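Local atomic coordinates of thiamine-monophosphate kinase (Stenotrophomonas maltophilia, PDB entry 6XEP), a protein that probably catalyses the ATP-dependent phosphorylation of thiamine monophosphate to thiamine diphosphate, the active form of vitamin B1. Residues L168-G173 and R198-R203; A174-Q179 and R262-D267; L158-W163 and F217-V222. One frame throughout, in Å; residues are numbered along the deposited sequence.

In the fold
Following the chain from the N terminus, all three contacts fall in the AIR synthase-related C-terminal domain. Contact 3 closes the first loop, from the start of strand 161-165 to the start of strand 220-224, two strands of the six-stranded sheet with strand 277-282 between them. Contact 1 lies wholly within that loop and brings the start of helix 170-179 against the end of helix 192-202. Contact 2 leaves the same helix 170-179 one turn later and reaches helix 262-271, so it crosses both other loops. Contacts 1 and 2 touch, Leu201 packing on Ala174; contact 3 sits about 25 Å from contact 1, centre to centre.

Contact 1: L168-G173 and R198-R203; sequences LGDAAG and RLRLLR
Asp170 and Arg200 cross obliquely, their CB atoms 3.4 Å apart where the two side chains start. The carboxylate stands nearly upright to the guanidinium, the planes 79° apart. Arg200 does not stretch away from its helix: bends at chi2 and chi3, both near -77°, fold the chain back over Asp170, so that Arg200 CG lies 3.5 Å from Asp170 OD2 and NE can turn to the same oxygen. The resulting salt bridge, Arg200 NE to Asp170 OD2, is 3.0 Å long with an angle of 150° at the hydrogen. It uses the anti lone pair of OD2, and OD2 lies somewhat out of the guanidinium plane.

At the next residue of each helix the backbones come close: the CA atoms of Ala171 and Leu201 are 4.0 Å apart. The small methyl of Ala171 allows this, its CB resting on Leu201 CA at 3.7 Å and beside the carbonyl oxygen of Arg200. Leu201 lays its CB and CD1 along the Ala171 backbone, with CD1 4.0 Å from Ala171 CB.

Gly169, the N-cap residue of helix 170-179 with positive phi, donates its N to Asp275, and Ala171 lies close to Asp274, predicted to bind substrate, which places this helix start beside the probable substrate site.

Several donors hold Asp170, Ser253 on OD1 and both Arg200 and Thr167 OG1 on OD2, while Arg200 NH2 pairs in turn with Glu277. With both oxygens bonded, the buried carboxylate is fixed in its rotation, and its negative charge is probably eased by the arginine, the two hydroxyls and the start of the helix.

Contact 2: A174-Q179 and R262-D267; sequences ALRLWQ and RDDARD
With chi2 and chi3 both near 180°, the Arg176 chain runs straight from CG to NE and spans the 9.1 Å between the CA atoms of Arg176 and Asp264. Asp267 turns its CG anti to its own backbone N (chi1 -177°), which brings OD2 to the guanidinium. The two aspartates, about one helical turn apart, divide the group between them. Arg176 NH2 pairs with Asp267 OD2 at 2.8 Å, a short salt bridge whose hydrogen bond is bent and weak. Arg176 NH1 sits closest to Asp264 CG, at 3.2 Å, with OD1 of Asp264 at 3.3 Å: a salt bridge without a direct hydrogen bond, the guanidinium and carboxylate planes turned 47° from each other. A water at the guanidinium edge accepts from Arg176 NH1 at 3.0 Å and donates to Asp264 OD2, adding an indirect link to the same carboxylate.

On another side of helix 170-179, Ala174 and Leu175 pack on Leu201. The surface joint between helices 170-179 and 262-271 is therefore a salt-bridge network, in which Arg176 probably eases the repulsion between two neighbouring acids, with Arg271 sharing the charge of Asp267 through OD1.

Contact 3: L158-W163 and F217-V222; sequences LGDDIW and FAHAAV
His219 ND1 donates to the carboxylate of Asp160, a His-carboxylate hydrogen bond in the six-stranded sheet of the PurM-like C-terminal domain, between Asp160, just before strand 161-165, and His219, near the start of strand 220-224. The main bond, His219 ND1 to Asp160 OD2, is 2.9 Å long with an angle of 157° at the hydrogen. OD2 is met on its syn side but out of the carboxylate plane, and lies close to the imidazole plane. The second oxygen also faces the ring edge: Asp160 OD1 is 3.0 Å from His219 ND1, but that bond is weak, with an angle of 135°. One N-H is thus forked unequally between both oxygens, and the carboxylate and ring planes are tilted by 32°.

Each side chain has CG anti to its own carbonyl carbon, and the two groups meet between the segments, whose nearest CA atoms, of Asp160 and His219, are 8.3 Å apart. Strand 277-282 fills that interval as the neighbour of both strands in the sheet. It supplies Thr281, whose OG1 bonds Asp160 OD2, and OD2 also receives the backbone N of Gln157. Three partners therefore converge on this one oxygen of a buried aspartate, which probably favours its charged form.

Outward from the pair, His219 rests on Thr281 and Gln157, while Asp160 packs on Ile307 of strand 301-308. Ala218, just before His219, and Ala221, two residues after it, touch Phe280 of strand 277-282, whose ring also meets that of Trp163. At the rim of the imidazole, His219 CE1 comes within 3.4 Å of Asp160 OD1.

Contact 1: L168-G173 and R198-R203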
loop_
_atom_site.group_PDB
_atom_site.type_symbol
_atom_site.label_atom_id
_atom_site.label_comp_id
_atom_site.label_asym_id
_atom_site.label_seq_id
_atom_site.Cartn_x
_atom_site.Cartn_y
_atom_site.Cartn_z
ATOM N N LEU A 168 4.119 -4.623 28.722
ATOM C CA LEU A 168 3.635 -5.711 27.889
ATOM C C LEU A 168 2.286 -6.196 28.386
ATOM O O LEU A 168 2.106 -6.412 29.592
ATOM C CB LEU A 168 4.624 -6.891 27.894
ATOM C CG LEU A 168 5.963 -6.621 27.206
ATOM C CD1 LEU A 168 6.871 -7.859 27.364
ATOM C CD2 LEU A 168 5.759 -6.294 25.739
ATOM N N GLY A 169 1.358 -6.403 27.444
ATOM C CA GLY A 169 0.103 -7.070 27.742
ATOM C C GLY A 169 -1.090 -6.157 27.935
ATOM O O GLY A 169 -2.209 -6.659 28.104
ATOM N N ASP A 170 -0.885 -4.841 27.919
ATOM C CA ASP A 170 -1.989 -3.915 28.166
ATOM C C ASP A 170 -3.095 -4.072 27.127
ATOM O O ASP A 170 -4.289 -4.131 27.463
ATOM C CB ASP A 170 -1.475 -2.489 28.132
ATOM C CG ASP A 170 -0.599 -2.145 29.312
ATOM O OD1 ASP A 170 -0.696 -2.802 30.379
ATOM O OD2 ASP A 170 0.169 -1.177 29.169
ATOM N N ALA A 171 -2.721 -4.071 25.849
ATOM C CA ALA A 171 -3.735 -4.196 24.807
ATOM C C ALA A 171 -4.509 -5.499 24.956
ATOM O O ALA A 171 -5.741 -5.515 24.860
ATOM C CB ALA A 171 -3.072 -4.092 23.426
ATOM N N ALA A 172 -3.802 -6.608 25.195
ATOM C CA ALA A 172 -4.473 -7.888 25.387
ATOM C C ALA A 172 -5.406 -7.837 26.584
ATOM O O ALA A 172 -6.498 -8.409 26.548
ATOM C CB ALA A 172 -3.449 -9.009 25.574
ATOM N N GLY A 173 -4.984 -7.167 27.657
ATOM C CA GLY A 173 -5.857 -7.004 28.813
ATOM C C GLY A 173 -7.128 -6.246 28.488
ATOM O O GLY A 173 -8.225 -6.653 28.882
ATOM N N ARG A 198 -7.594 0.769 27.828
ATOM C CA ARG A 198 -8.359 1.034 26.609
ATOM C C ARG A 198 -7.489 1.716 25.565
ATOM O O ARG A 198 -7.492 1.336 24.389
ATOM C CB ARG A 198 -9.591 1.894 26.921
ATOM C CG ARG A 198 -10.554 2.049 25.730
ATOM C CD ARG A 198 -11.746 2.969 26.025
ATOM N NE ARG A 198 -11.378 4.393 26.104
ATOM C CZ ARG A 198 -11.507 5.267 25.105
ATOM N NH1 ARG A 198 -12.007 4.886 23.935
ATOM N NH2 ARG A 198 -11.150 6.535 25.279
ATOM N N LEU A 199 -6.711 2.716 25.983
ATOM C CA LEU A 199 -5.886 3.453 25.029
ATOM C C LEU A 199 -4.636 2.687 24.594
ATOM O O LEU A 199 -4.090 2.971 23.519
ATOM C CB LEU A 199 -5.498 4.807 25.622
ATOM C CG LEU A 199 -6.672 5.788 25.728
ATOM C CD1 LEU A 199 -6.207 7.124 26.252
ATOM C CD2 LEU A 199 -7.311 5.953 24.377
ATOM N N ARG A 200 -4.163 1.726 25.387
ATOM C CA ARG A 200 -3.086 0.869 24.893
ATOM C C ARG A 200 -3.565 -0.045 23.773
ATOM O O ARG A 200 -2.798 -0.342 22.849
ATOM C CB ARG A 200 -2.496 0.051 26.040
ATOM C CG ARG A 200 -1.728 0.900 27.049
ATOM C CD ARG A 200 -0.372 1.317 26.503
ATOM N NE ARG A 200 0.608 0.222 26.568
ATOM C CZ ARG A 200 1.698 0.162 25.815
ATOM N NH1 ARG A 200 1.948 1.130 24.931
ATOM N NH2 ARG A 200 2.543 -0.862 25.947
ATOM N N LEU A 201 -4.822 -0.498 23.830
ATOM C CA LEU A 201 -5.375 -1.262 22.720
ATOM C C LEU A 201 -5.674 -0.351 21.535
ATOM O O LEU A 201 -5.356 -0.684 20.386
ATOM C CB LEU A 201 -6.652 -1.992 23.161
ATOM C CG LEU A 201 -7.387 -2.756 22.044
ATOM C CD1 LEU A 201 -6.492 -3.806 21.393
ATOM C CD2 LEU A 201 -8.676 -3.390 22.550
ATOM N N LEU A 202 -6.314 0.798 21.798
ATOM C CA LEU A 202 -6.802 1.643 20.708
ATOM C C LEU A 202 -5.692 2.482 20.092
ATOM O O LEU A 202 -5.682 2.700 18.875
ATOM C CB LEU A 202 -7.914 2.569 21.210
ATOM C CG LEU A 202 -9.163 1.863 21.729
ATOM C CD1 LEU A 202 -10.146 2.940 22.165
ATOM C CD2 LEU A 202 -9.760 0.976 20.647
ATOM N N ARG A 203 -4.759 2.972 20.903
ATOM C CA ARG A 203 -3.751 3.923 20.436
ATOM C C ARG A 203 -2.373 3.496 20.919
ATOM O O ARG A 203 -1.764 4.184 21.754
ATOM C CB ARG A 203 -4.051 5.336 20.932
ATOM C CG ARG A 203 -5.284 5.988 20.361
ATOM C CD ARG A 203 -5.386 7.443 20.900
ATOM N NE ARG A 203 -6.785 7.819 20.916
ATOM C CZ ARG A 203 -7.323 8.681 21.751
ATOM N NH1 ARG A 203 -6.571 9.301 22.655
ATOM N NH2 ARG A 203 -8.619 8.940 21.664
#

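Contact 2: A174-Q179 and R262-D267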
loop_
_atom_site.group_PDB
_atom_site.type_symbol
_atom_site.label_atom_id
_atom_site.label_comp_id
_atom_site.label_asym_id
_atom_site.label_seq_id
_atom_site.Cartn_x
_atom_site.Cartn_y
_atom_site.Cartn_z
ATOM N N ALA A 174 -7.001 -5.117 27.779
ATOM C CA ALA A 174 -8.196 -4.394 27.350
ATOM C C ALA A 174 -9.095 -5.275 26.487
ATOM O O ALA A 174 -10.322 -5.259 26.642
ATOM C CB ALA A 174 -7.810 -3.128 26.582
ATOM N N LEU A 175 -8.503 -6.033 25.554
ATOM C CA LEU A 175 -9.298 -6.915 24.698
ATOM C C LEU A 175 -10.050 -7.950 25.525
ATOM O O LEU A 175 -11.240 -8.203 25.291
ATOM C CB LEU A 175 -8.397 -7.601 23.666
ATOM C CG LEU A 175 -9.087 -8.292 22.478
ATOM C CD1 LEU A 175 -9.805 -7.253 21.607
ATOM C CD2 LEU A 175 -8.103 -9.112 21.646
ATOM N N ARG A 176 -9.382 -8.541 26.519
ATOM C CA ARG A 176 -10.047 -9.521 27.377
ATOM C C ARG A 176 -11.195 -8.890 28.156
ATOM O O ARG A 176 -12.288 -9.468 28.252
ATOM C CB ARG A 176 -9.036 -10.145 28.339
ATOM C CG ARG A 176 -8.251 -11.318 27.799
ATOM C CD ARG A 176 -7.184 -11.676 28.814
ATOM N NE ARG A 176 -6.371 -12.824 28.441
ATOM C CZ ARG A 176 -6.369 -13.965 29.115
ATOM N NH1 ARG A 176 -7.146 -14.102 30.181
ATOM N NH2 ARG A 176 -5.595 -14.968 28.723
ATOM N N LEU A 177 -10.952 -7.732 28.773
ATOM C CA LEU A 177 -12.029 -7.056 29.492
ATOM C C LEU A 177 -13.189 -6.730 28.563
ATOM O O LEU A 177 -14.356 -6.905 28.931
ATOM C CB LEU A 177 -11.508 -5.785 30.165
ATOM C CG LEU A 177 -10.509 -6.043 31.292
ATOM C CD1 LEU A 177 -9.829 -4.733 31.666
ATOM C CD2 LEU A 177 -11.199 -6.646 32.503
ATOM N N TRP A 178 -12.885 -6.290 27.344
ATOM C CA TRP A 178 -13.947 -6.022 26.378
ATOM C C TRP A 178 -14.734 -7.293 26.045
ATOM O O TRP A 178 -15.969 -7.274 26.016
ATOM C CB TRP A 178 -13.341 -5.389 25.126
ATOM C CG TRP A 178 -14.264 -5.280 23.950
ATOM C CD1 TRP A 178 -15.266 -4.368 23.765
ATOM C CD2 TRP A 178 -14.235 -6.092 22.776
ATOM N NE1 TRP A 178 -15.876 -4.586 22.546
ATOM C CE2 TRP A 178 -15.259 -5.640 21.926
ATOM C CE3 TRP A 178 -13.459 -7.177 22.375
ATOM C CZ2 TRP A 178 -15.514 -6.236 20.685
ATOM C CZ3 TRP A 178 -13.700 -7.756 21.138
ATOM C CH2 TRP A 178 -14.721 -7.285 20.311
ATOM N N GLN A 179 -14.040 -8.416 25.841
ATOM C CA GLN A 179 -14.726 -9.669 25.524
ATOM C C GLN A 179 -15.578 -10.167 26.688
ATOM O O GLN A 179 -16.634 -10.779 26.476
ATOM C CB GLN A 179 -13.705 -10.733 25.132
ATOM C CG GLN A 179 -12.966 -10.426 23.842
ATOM C CD GLN A 179 -11.683 -11.232 23.680
ATOM O OE1 GLN A 179 -11.152 -11.788 24.643
ATOM N NE2 GLN A 179 -11.175 -11.293 22.453
ATOM N N ARG A 262 -3.490 -12.517 38.441
ATOM C CA ARG A 262 -2.061 -12.774 38.282
ATOM C C ARG A 262 -1.769 -13.638 37.051
ATOM O O ARG A 262 -0.866 -13.331 36.265
ATOM C CB ARG A 262 -1.549 -13.409 39.577
ATOM C CG ARG A 262 -0.315 -14.269 39.514
ATOM C CD ARG A 262 -0.174 -15.012 40.860
ATOM N NE ARG A 262 -1.412 -15.685 41.273
ATOM C CZ ARG A 262 -2.148 -15.361 42.341
ATOM N NH1 ARG A 262 -3.257 -16.039 42.616
ATOM N NH2 ARG A 262 -1.779 -14.378 43.150
ATOM N N ASP A 263 -2.542 -14.707 36.853
ATOM C CA ASP A 263 -2.297 -15.600 35.722
ATOM C C ASP A 263 -2.668 -14.934 34.396
ATOM O O ASP A 263 -1.900 -14.989 33.429
ATOM C CB ASP A 263 -3.078 -16.903 35.899
ATOM C CG ASP A 263 -2.532 -17.783 37.027
ATOM O OD1 ASP A 263 -1.425 -17.517 37.541
ATOM O OD2 ASP A 263 -3.213 -18.754 37.388
ATOM N N ASP A 264 -3.854 -14.315 34.330
ATOM C CA ASP A 264 -4.267 -13.628 33.109
ATOM C C ASP A 264 -3.293 -12.517 32.745
ATOM O O ASP A 264 -2.950 -12.348 31.573
ATOM C CB ASP A 264 -5.676 -13.051 33.261
ATOM C CG ASP A 264 -6.756 -14.125 33.357
ATOM O OD1 ASP A 264 -6.457 -15.314 33.129
ATOM O OD2 ASP A 264 -7.912 -13.768 33.672
ATOM N N ALA A 265 -2.856 -11.725 33.730
ATOM C CA ALA A 265 -1.903 -10.657 33.426
ATOM C C ALA A 265 -0.603 -11.234 32.885
ATOM O O ALA A 265 -0.020 -10.700 31.936
ATOM C CB ALA A 265 -1.635 -9.813 34.672
ATOM N N ARG A 266 -0.128 -12.324 33.486
ATOM C CA ARG A 266 1.088 -12.957 32.994
ATOM C C ARG A 266 0.910 -13.450 31.565
ATOM O O ARG A 266 1.803 -13.289 30.728
ATOM C CB ARG A 266 1.470 -14.110 33.919
ATOM C CG ARG A 266 2.736 -14.845 33.537
ATOM C CD ARG A 266 2.911 -16.019 34.503
ATOM N NE ARG A 266 4.215 -16.669 34.402
ATOM C CZ ARG A 266 4.446 -17.782 33.713
ATOM N NH1 ARG A 266 3.460 -18.376 33.049
ATOM N NH2 ARG A 266 5.666 -18.302 33.688
ATOM N N ASP A 267 -0.235 -14.059 31.267
ATOM C CA ASP A 267 -0.454 -14.561 29.919
ATOM C C ASP A 267 -0.517 -13.419 28.914
ATOM O O ASP A 267 0.014 -13.531 27.805
ATOM C CB ASP A 267 -1.735 -15.381 29.866
ATOM C CG ASP A 267 -1.967 -15.982 28.510
ATOM O OD1 ASP A 267 -1.075 -16.721 28.043
ATOM O OD2 ASP A 267 -3.023 -15.704 27.904
HETATM O O HOH W 1 -9.341 -12.665 31.531
#

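Contact 3: L158-W163 and F217-V222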
loop_
_atom_site.group_PDB
_atom_site.type_symbol
_atom_site.label_atom_id
_atom_site.label_comp_id
_atom_site.label_asym_id
_atom_site.label_seq_id
_atom_site.Cartn_x
_atom_site.Cartn_y
_atom_site.Cartn_z
ATOM N N LEU A 158 25.556 -14.576 21.754
ATOM C CA LEU A 158 25.617 -15.288 23.021
ATOM C C LEU A 158 26.072 -14.349 24.129
ATOM O O LEU A 158 26.995 -13.547 23.943
ATOM C CB LEU A 158 26.572 -16.488 22.902
ATOM C CG LEU A 158 26.172 -17.555 21.875
ATOM C CD1 LEU A 158 27.118 -18.748 21.926
ATOM C CD2 LEU A 158 24.740 -18.023 22.078
ATOM N N GLY A 159 25.416 -14.443 25.286
ATOM C CA GLY A 159 25.696 -13.553 26.392
ATOM C C GLY A 159 24.945 -12.230 26.397
ATOM O O GLY A 159 25.038 -11.495 27.392
ATOM N N ASP A 160 24.194 -11.900 25.342
ATOM C CA ASP A 160 23.435 -10.650 25.331
ATOM C C ASP A 160 22.384 -10.634 26.440
ATOM O O ASP A 160 21.808 -11.666 26.795
ATOM C CB ASP A 160 22.717 -10.453 23.993
ATOM C CG ASP A 160 23.629 -9.965 22.883
ATOM O OD1 ASP A 160 24.832 -9.724 23.140
ATOM O OD2 ASP A 160 23.123 -9.818 21.745
ATOM N N ASP A 161 22.114 -9.442 26.967
ATOM C CA ASP A 161 20.869 -9.207 27.690
ATOM C C ASP A 161 19.720 -9.052 26.694
ATOM O O ASP A 161 19.906 -8.567 25.580
ATOM C CB ASP A 161 20.944 -7.937 28.540
ATOM C CG ASP A 161 21.993 -8.004 29.630
ATOM O OD1 ASP A 161 22.158 -9.088 30.224
ATOM O OD2 ASP A 161 22.637 -6.956 29.916
ATOM N N ILE A 162 18.520 -9.427 27.123
ATOM C CA ILE A 162 17.289 -9.154 26.390
ATOM C C ILE A 162 16.578 -8.006 27.096
ATOM O O ILE A 162 16.470 -8.007 28.332
ATOM C CB ILE A 162 16.389 -10.401 26.330
ATOM C CG1 ILE A 162 17.143 -11.584 25.700
ATOM C CG2 ILE A 162 15.120 -10.130 25.507
ATOM C CD1 ILE A 162 16.300 -12.860 25.676
ATOM N N TRP A 163 16.081 -7.043 26.313
ATOM C CA TRP A 163 15.407 -5.847 26.815
ATOM C C TRP A 163 14.072 -5.678 26.116
ATOM O O TRP A 163 13.895 -6.120 24.985
ATOM C CB TRP A 163 16.216 -4.566 26.556
ATOM C CG TRP A 163 17.544 -4.492 27.269
ATOM C CD1 TRP A 163 18.719 -5.081 26.886
ATOM C CD2 TRP A 163 17.826 -3.781 28.478
ATOM N NE1 TRP A 163 19.708 -4.783 27.785
ATOM C CE2 TRP A 163 19.191 -3.976 28.767
ATOM C CE3 TRP A 163 17.055 -2.990 29.340
ATOM C CZ2 TRP A 163 19.811 -3.414 29.893
ATOM C CZ3 TRP A 163 17.664 -2.430 30.454
ATOM C CH2 TRP A 163 19.036 -2.652 30.727
ATOM N N PHE A 217 23.423 0.908 20.207
ATOM C CA PHE A 217 23.510 0.159 21.462
ATOM C C PHE A 217 23.219 -1.330 21.322
ATOM O O PHE A 217 23.734 -2.133 22.102
ATOM C CB PHE A 217 22.536 0.726 22.519
ATOM C CG PHE A 217 22.724 2.199 22.831
ATOM C CD1 PHE A 217 21.920 3.159 22.226
ATOM C CD2 PHE A 217 23.676 2.619 23.749
ATOM C CE1 PHE A 217 22.067 4.497 22.517
ATOM C CE2 PHE A 217 23.833 3.973 24.040
ATOM C CZ PHE A 217 23.029 4.905 23.428
ATOM N N ALA A 218 22.378 -1.718 20.373
ATOM C CA ALA A 218 21.787 -3.046 20.368
ATOM C C ALA A 218 22.400 -3.910 19.275
ATOM O O ALA A 218 23.026 -3.412 18.339
ATOM C CB ALA A 218 20.268 -2.968 20.168
ATOM N N HIS A 219 22.206 -5.217 19.406
ATOM C CA HIS A 219 22.647 -6.189 18.412
ATOM C C HIS A 219 21.527 -6.653 17.499
ATOM O O HIS A 219 21.751 -6.860 16.299
ATOM C CB HIS A 219 23.253 -7.411 19.108
ATOM C CG HIS A 219 24.614 -7.169 19.684
ATOM N ND1 HIS A 219 25.134 -7.934 20.707
ATOM C CD2 HIS A 219 25.573 -6.273 19.361
ATOM C CE1 HIS A 219 26.348 -7.502 21.005
ATOM N NE2 HIS A 219 26.644 -6.503 20.193
ATOM N N ALA A 220 20.336 -6.856 18.053
ATOM C CA ALA A 220 19.190 -7.349 17.304
ATOM C C ALA A 220 17.935 -6.740 17.903
ATOM O O ALA A 220 17.910 -6.364 19.078
ATOM C CB ALA A 220 19.116 -8.878 17.332
ATOM N N ALA A 221 16.890 -6.643 17.088
ATOM C CA ALA A 221 15.643 -6.063 17.564
ATOM C C ALA A 221 14.474 -6.643 16.780
ATOM O O ALA A 221 14.626 -7.112 15.653
ATOM C CB ALA A 221 15.651 -4.524 17.430
ATOM N N VAL A 222 13.291 -6.562 17.385
ATOM C CA VAL A 222 12.053 -6.989 16.746
ATOM C C VAL A 222 10.943 -6.182 17.392
ATOM O O VAL A 222 11.055 -5.778 18.547
ATOM C CB VAL A 222 11.845 -8.519 16.914
ATOM C CG1 VAL A 222 11.667 -8.892 18.396
ATOM C CG2 VAL A 222 10.655 -8.992 16.110
#